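PDB 3RFW: putative peptidyl-prolyl cis-trans isomerase Cbf2 from Campylobacter jejuni, which probably catalyses the cis-trans isomerisation of peptide bonds preceding proline in proteins and resembles the periplasmic chaperone SurA. Local coordinates for residues 114-119 and 143-148; 110-115 and 207-212. All blocks are in the same frame, centred on the assembly; numbering follows the deposited sequence.

Interaction 1 (114-119 and 143-148); sequences QAKHIL and AKFSEL
I118 lies over one face of the F145 ring, and this aliphatic-on-aromatic contact is the centre of the join between strand 114-119 and helix 143-148. The two side chains approach from opposite directions. CD1 of I118 sits 3.8 Å from the ring centroid of F145, only 13° off the normal, a CH-pi contact, while I118 CG1 reaches F145 CZ at 3.6 Å. The ring is brought to the strand by a first torsion that sets CG of F145 opposite its own backbone N (chi1 -167°). Its rim then meets the strand backbone at H117, where the carbonyl carbon C lies 3.7 Å from F145 CZ.

In this parvulin-type (PpiC) domain the helix packs on one side of an antiparallel sheet, its segment inclined at 41° to the strand. V202 and L204 of the neighbouring strand and L133 of helix 123-133 also touch F145. H117, by contrast, starts away from the helix, and its ring meets those of H201 and F177.

Beside the apolar cluster, K116 brings CB within 3.6 Å of F145 CE2, then runs on, extended past CG, from the strand across to the helix. Its NZ donates a hydrogen bond to S146 OG at 2.7 Å and forms a salt bridge with D142; S146 OG is also hydrogen-bonded to the main-chain O of D142. Further along the helix, L148 offers CB to I118 CD1 at 3.7 Å.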
loop_
_atom_site.group_PDB
_atom_site.type_symbol
_atom_site.label_atom_id
_atom_site.label_comp_id
_atom_site.label_asym_id
_atom_site.label_seq_id
_atom_site.Cartn_x
_atom_site.Cartn_y
_atom_site.Cartn_z
ATOM N N GLN A 114 12.810 27.322 -2.878
ATOM C CA GLN A 114 13.632 26.593 -1.928
ATOM C C GLN A 114 14.344 27.591 -1.005
ATOM O O GLN A 114 15.190 28.362 -1.453
ATOM C CB GLN A 114 14.655 25.733 -2.690
ATOM C CG GLN A 114 15.453 24.755 -1.803
ATOM C CD GLN A 114 16.686 24.158 -2.495
ATOM O OE1 GLN A 114 17.302 24.776 -3.361
ATOM N NE2 GLN A 114 17.070 22.959 -2.073
ATOM N N ALA A 115 14.046 27.547 0.290
ATOM C CA ALA A 115 14.526 28.593 1.200
ATOM C C ALA A 115 14.938 28.053 2.558
ATOM O O ALA A 115 14.492 26.972 2.962
ATOM C CB ALA A 115 13.474 29.685 1.359
ATOM N N LYS A 116 15.791 28.803 3.251
ATOM C CA LYS A 116 15.999 28.621 4.684
ATOM C C LYS A 116 15.425 29.804 5.453
ATOM O O LYS A 116 15.304 30.891 4.905
ATOM C CB LYS A 116 17.506 28.482 4.989
ATOM C CG LYS A 116 18.120 27.156 4.494
ATOM C CD LYS A 116 19.597 27.072 4.810
ATOM C CE LYS A 116 20.321 26.135 3.851
ATOM N NZ LYS A 116 21.782 26.139 4.119
ATOM N N HIS A 117 15.139 29.613 6.739
ATOM C CA HIS A 117 14.786 30.737 7.606
ATOM C C HIS A 117 15.375 30.688 9.023
ATOM O O HIS A 117 15.883 29.651 9.463
ATOM C CB HIS A 117 13.269 30.979 7.615
ATOM C CG HIS A 117 12.534 30.255 8.698
ATOM N ND1 HIS A 117 12.717 28.912 8.958
ATOM C CD2 HIS A 117 11.552 30.671 9.536
ATOM C CE1 HIS A 117 11.898 28.538 9.927
ATOM N NE2 HIS A 117 11.167 29.581 10.281
ATOM N N ILE A 118 15.396 31.847 9.680
ATOM C CA ILE A 118 15.735 31.962 11.103
ATOM C C ILE A 118 14.572 32.635 11.818
ATOM O O ILE A 118 14.098 33.662 11.375
ATOM C CB ILE A 118 16.996 32.839 11.299
ATOM C CG1 ILE A 118 18.229 32.129 10.744
ATOM C CG2 ILE A 118 17.179 33.210 12.760
ATOM C CD1 ILE A 118 19.462 32.990 10.715
ATOM N N LEU A 119 14.096 32.054 12.912
ATOM C CA LEU A 119 12.963 32.634 13.626
ATOM C C LEU A 119 13.402 33.132 14.996
ATOM O O LEU A 119 14.190 32.482 15.682
ATOM C CB LEU A 119 11.799 31.630 13.737
ATOM C CG LEU A 119 10.595 31.963 14.640
ATOM C CD1 LEU A 119 9.898 33.236 14.174
ATOM C CD2 LEU A 119 9.588 30.809 14.660
ATOM N N ALA A 143 26.527 29.448 4.418
ATOM C CA ALA A 143 27.167 28.830 5.597
ATOM C C ALA A 143 26.926 29.630 6.881
ATOM O O ALA A 143 26.480 29.078 7.898
ATOM C CB ALA A 143 28.665 28.636 5.361
ATOM N N LYS A 144 27.202 30.931 6.821
ATOM C CA LYS A 144 26.943 31.816 7.942
ATOM C C LYS A 144 25.480 31.848 8.345
ATOM O O LYS A 144 25.176 31.825 9.529
ATOM C CB LYS A 144 27.467 33.222 7.668
ATOM C CG LYS A 144 28.706 33.583 8.493
ATOM N N PHE A 145 24.573 31.853 7.371
ATOM C CA PHE A 145 23.137 31.787 7.691
ATOM C C PHE A 145 22.793 30.565 8.544
ATOM O O PHE A 145 22.181 30.686 9.611
ATOM C CB PHE A 145 22.263 31.791 6.418
ATOM C CG PHE A 145 20.783 32.031 6.688
ATOM C CD1 PHE A 145 20.266 33.316 6.730
ATOM C CD2 PHE A 145 19.920 30.972 6.923
ATOM C CE1 PHE A 145 18.896 33.542 6.989
ATOM C CE2 PHE A 145 18.557 31.185 7.178
ATOM C CZ PHE A 145 18.050 32.465 7.213
ATOM N N SER A 146 23.083 29.387 7.998
ATOM C CA SER A 146 22.789 28.115 8.654
ATOM C C SER A 146 23.403 28.033 10.062
ATOM O O SER A 146 22.766 27.534 10.999
ATOM C CB SER A 146 23.292 26.952 7.799
ATOM O OG SER A 146 22.749 26.995 6.489
ATOM N N GLU A 147 24.633 28.525 10.206
ATOM C CA GLU A 147 25.272 28.605 11.518
ATOM C C GLU A 147 24.504 29.516 12.470
ATOM O O GLU A 147 24.388 29.215 13.663
ATOM C CB GLU A 147 26.736 29.063 11.404
ATOM N N LEU A 148 23.969 30.620 11.954
ATOM C CA LEU A 148 23.161 31.517 12.779
ATOM C C LEU A 148 21.821 30.889 13.152
ATOM O O LEU A 148 21.253 31.198 14.200
ATOM C CB LEU A 148 22.940 32.861 12.072
ATOM C CG LEU A 148 24.110 33.859 12.072
ATOM C CD1 LEU A 148 23.635 35.263 11.631
ATOM C CD2 LEU A 148 24.765 33.920 13.449
#

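Interaction 2 (110-115 and 207-212); sequences PARVQA and NSQAKG
R112 and Q209 face each other as an antiparallel hydrogen-bonded pair, each satisfying the other's main chain. R112 N donates to Q209 O at 2.9 Å, and Q209 N returns a shorter bond to R112 O at 2.7 Å. Two residues on, Q114 N reaches N207 O at 3.0 Å in a nearly straight bond (175° at the hydrogen). N207 N answers with a longer bond of 3.2 Å to Q114 O. Between these pairs, V113 and S208 form a non-hydrogen-bonded pair; the main chain of V113 is hydrogen-bonded to F168 of strand 164-168, S208 N takes the side-chain OD1 of its neighbour N207 as acceptor, at 2.9 Å, and S208 OG is hydrogen-bonded to N186.

On the sheet face shared by R112, Q209, Q114 and N207, the arginine and Q209 lie side by side, and R112 NH1 comes 2.9 Å from Q209 OE1. The guanidinium also has W167 as a cation-pi partner. V113, on the other face, places CG2 3.4 Å from N207 O and touches F182 of helix 175-183. Such reciprocal main-chain bonding joins the first and last strands, in chain order, of the parvulin domain's antiparallel sheet.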
loop_
_atom_site.group_PDB
_atom_site.type_symbol
_atom_site.label_atom_id
_atom_site.label_comp_id
_atom_site.label_asym_id
_atom_site.label_seq_id
_atom_site.Cartn_x
_atom_site.Cartn_y
_atom_site.Cartn_z
ATOM N N PRO A 110 2.895 24.432 -10.274
ATOM C CA PRO A 110 2.855 25.689 -9.546
ATOM C C PRO A 110 4.253 26.170 -9.203
ATOM O O PRO A 110 5.210 25.399 -9.260
ATOM C CB PRO A 110 2.091 25.328 -8.278
ATOM C CG PRO A 110 2.399 23.887 -8.074
ATOM C CD PRO A 110 2.419 23.305 -9.455
ATOM N N ALA A 111 4.380 27.460 -8.935
ATOM C CA ALA A 111 5.683 28.060 -8.673
ATOM C C ALA A 111 6.173 27.564 -7.322
ATOM O O ALA A 111 5.391 27.450 -6.380
ATOM C CB ALA A 111 5.566 29.570 -8.675
ATOM N N ARG A 112 7.460 27.261 -7.222
ATOM C CA ARG A 112 8.022 26.805 -5.957
ATOM C C ARG A 112 9.222 27.667 -5.570
ATOM O O ARG A 112 9.926 28.207 -6.435
ATOM C CB ARG A 112 8.467 25.344 -6.066
ATOM C CG ARG A 112 7.330 24.328 -6.075
ATOM C CD ARG A 112 7.647 23.109 -6.953
ATOM N NE ARG A 112 8.464 22.090 -6.281
ATOM C CZ ARG A 112 9.622 21.624 -6.754
ATOM N NH1 ARG A 112 10.123 22.111 -7.883
ATOM N NH2 ARG A 112 10.286 20.675 -6.100
ATOM N N VAL A 113 9.515 27.695 -4.278
ATOM C CA VAL A 113 10.769 28.247 -3.793
ATOM C C VAL A 113 11.482 27.266 -2.866
ATOM O O VAL A 113 10.848 26.450 -2.196
ATOM C CB VAL A 113 10.543 29.559 -3.054
ATOM C CG1 VAL A 113 9.615 29.334 -1.884
ATOM C CG2 VAL A 113 11.876 30.115 -2.565
ATOM N N GLN A 114 12.810 27.322 -2.878
ATOM C CA GLN A 114 13.632 26.593 -1.928
ATOM C C GLN A 114 14.344 27.591 -1.005
ATOM O O GLN A 114 15.190 28.362 -1.453
ATOM C CB GLN A 114 14.655 25.733 -2.690
ATOM C CG GLN A 114 15.453 24.755 -1.803
ATOM C CD GLN A 114 16.686 24.158 -2.495
ATOM O OE1 GLN A 114 17.302 24.776 -3.361
ATOM N NE2 GLN A 114 17.070 22.959 -2.073
ATOM N N ALA A 115 14.046 27.547 0.290
ATOM C CA ALA A 115 14.526 28.593 1.200
ATOM C C ALA A 115 14.938 28.053 2.558
ATOM O O ALA A 115 14.492 26.972 2.962
ATOM C CB ALA A 115 13.474 29.685 1.359
ATOM N N ASN A 207 16.799 28.867 -4.181
ATOM C CA ASN A 207 16.405 28.589 -5.570
ATOM C C ASN A 207 14.925 28.904 -5.769
ATOM O O ASN A 207 14.187 29.106 -4.795
ATOM C CB ASN A 207 16.680 27.119 -5.934
ATOM C CG ASN A 207 17.094 26.935 -7.397
ATOM O OD1 ASN A 207 16.852 27.799 -8.238
ATOM N ND2 ASN A 207 17.691 25.786 -7.706
ATOM N N SER A 208 14.501 28.945 -7.028
ATOM C CA SER A 208 13.096 29.126 -7.359
ATOM C C SER A 208 12.735 28.262 -8.558
ATOM O O SER A 208 13.590 27.931 -9.374
ATOM C CB SER A 208 12.836 30.585 -7.693
ATOM O OG SER A 208 13.049 31.371 -6.539
ATOM N N GLN A 209 11.456 27.962 -8.699
ATOM C CA GLN A 209 10.962 27.372 -9.937
ATOM C C GLN A 209 9.726 28.143 -10.347
ATOM O O GLN A 209 8.847 28.361 -9.527
ATOM C CB GLN A 209 10.600 25.904 -9.704
ATOM C CG GLN A 209 10.524 25.075 -10.969
ATOM C CD GLN A 209 10.326 23.588 -10.665
ATOM O OE1 GLN A 209 9.194 23.123 -10.478
ATOM N NE2 GLN A 209 11.430 22.853 -10.561
ATOM N N ALA A 210 9.709 28.649 -11.573
ATOM C CA ALA A 210 8.542 29.396 -12.058
ATOM C C ALA A 210 7.416 28.411 -12.374
ATOM O O ALA A 210 7.667 27.265 -12.737
ATOM C CB ALA A 210 8.896 30.216 -13.306
ATOM N N LYS A 211 6.188 28.856 -12.182
ATOM C CA LYS A 211 5.014 28.194 -12.752
ATOM C C LYS A 211 5.337 27.622 -14.135
ATOM O O LYS A 211 5.842 28.333 -15.001
ATOM C CB LYS A 211 3.891 29.223 -12.856
ATOM C CG LYS A 211 2.484 28.668 -12.869
ATOM C CD LYS A 211 1.448 29.821 -12.786
ATOM C CE LYS A 211 0.052 29.299 -13.127
ATOM N NZ LYS A 211 -0.940 30.379 -13.365
ATOM N N GLY A 212 5.089 26.334 -14.334
ATOM C CA GLY A 212 5.337 25.703 -15.630
ATOM C C GLY A 212 4.051 25.214 -16.280
ATOM O O GLY A 212 3.117 24.806 -15.589
#

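Overall arrangement
Strand 108-120 runs through both contacts: the segments of interactions 1 and 2 overlap at Q114 and A115, and the centres of the two interactions lie about 18 Å apart. In chain order the strand comes first; helix 138-152 follows for interaction 1, and strand 199-213 closes interaction 2 after most of the parvulin domain has been traversed. The two therefore illustrate different uses of one strand: interaction 2 binds its beginning edgewise to a neighbour within the four-stranded sheet, whereas interaction 1 covers a face of its later part with a helix. Interaction 2 lies nearer the centre of the elongated chain, where the domain's entering and leaving strands run side by side.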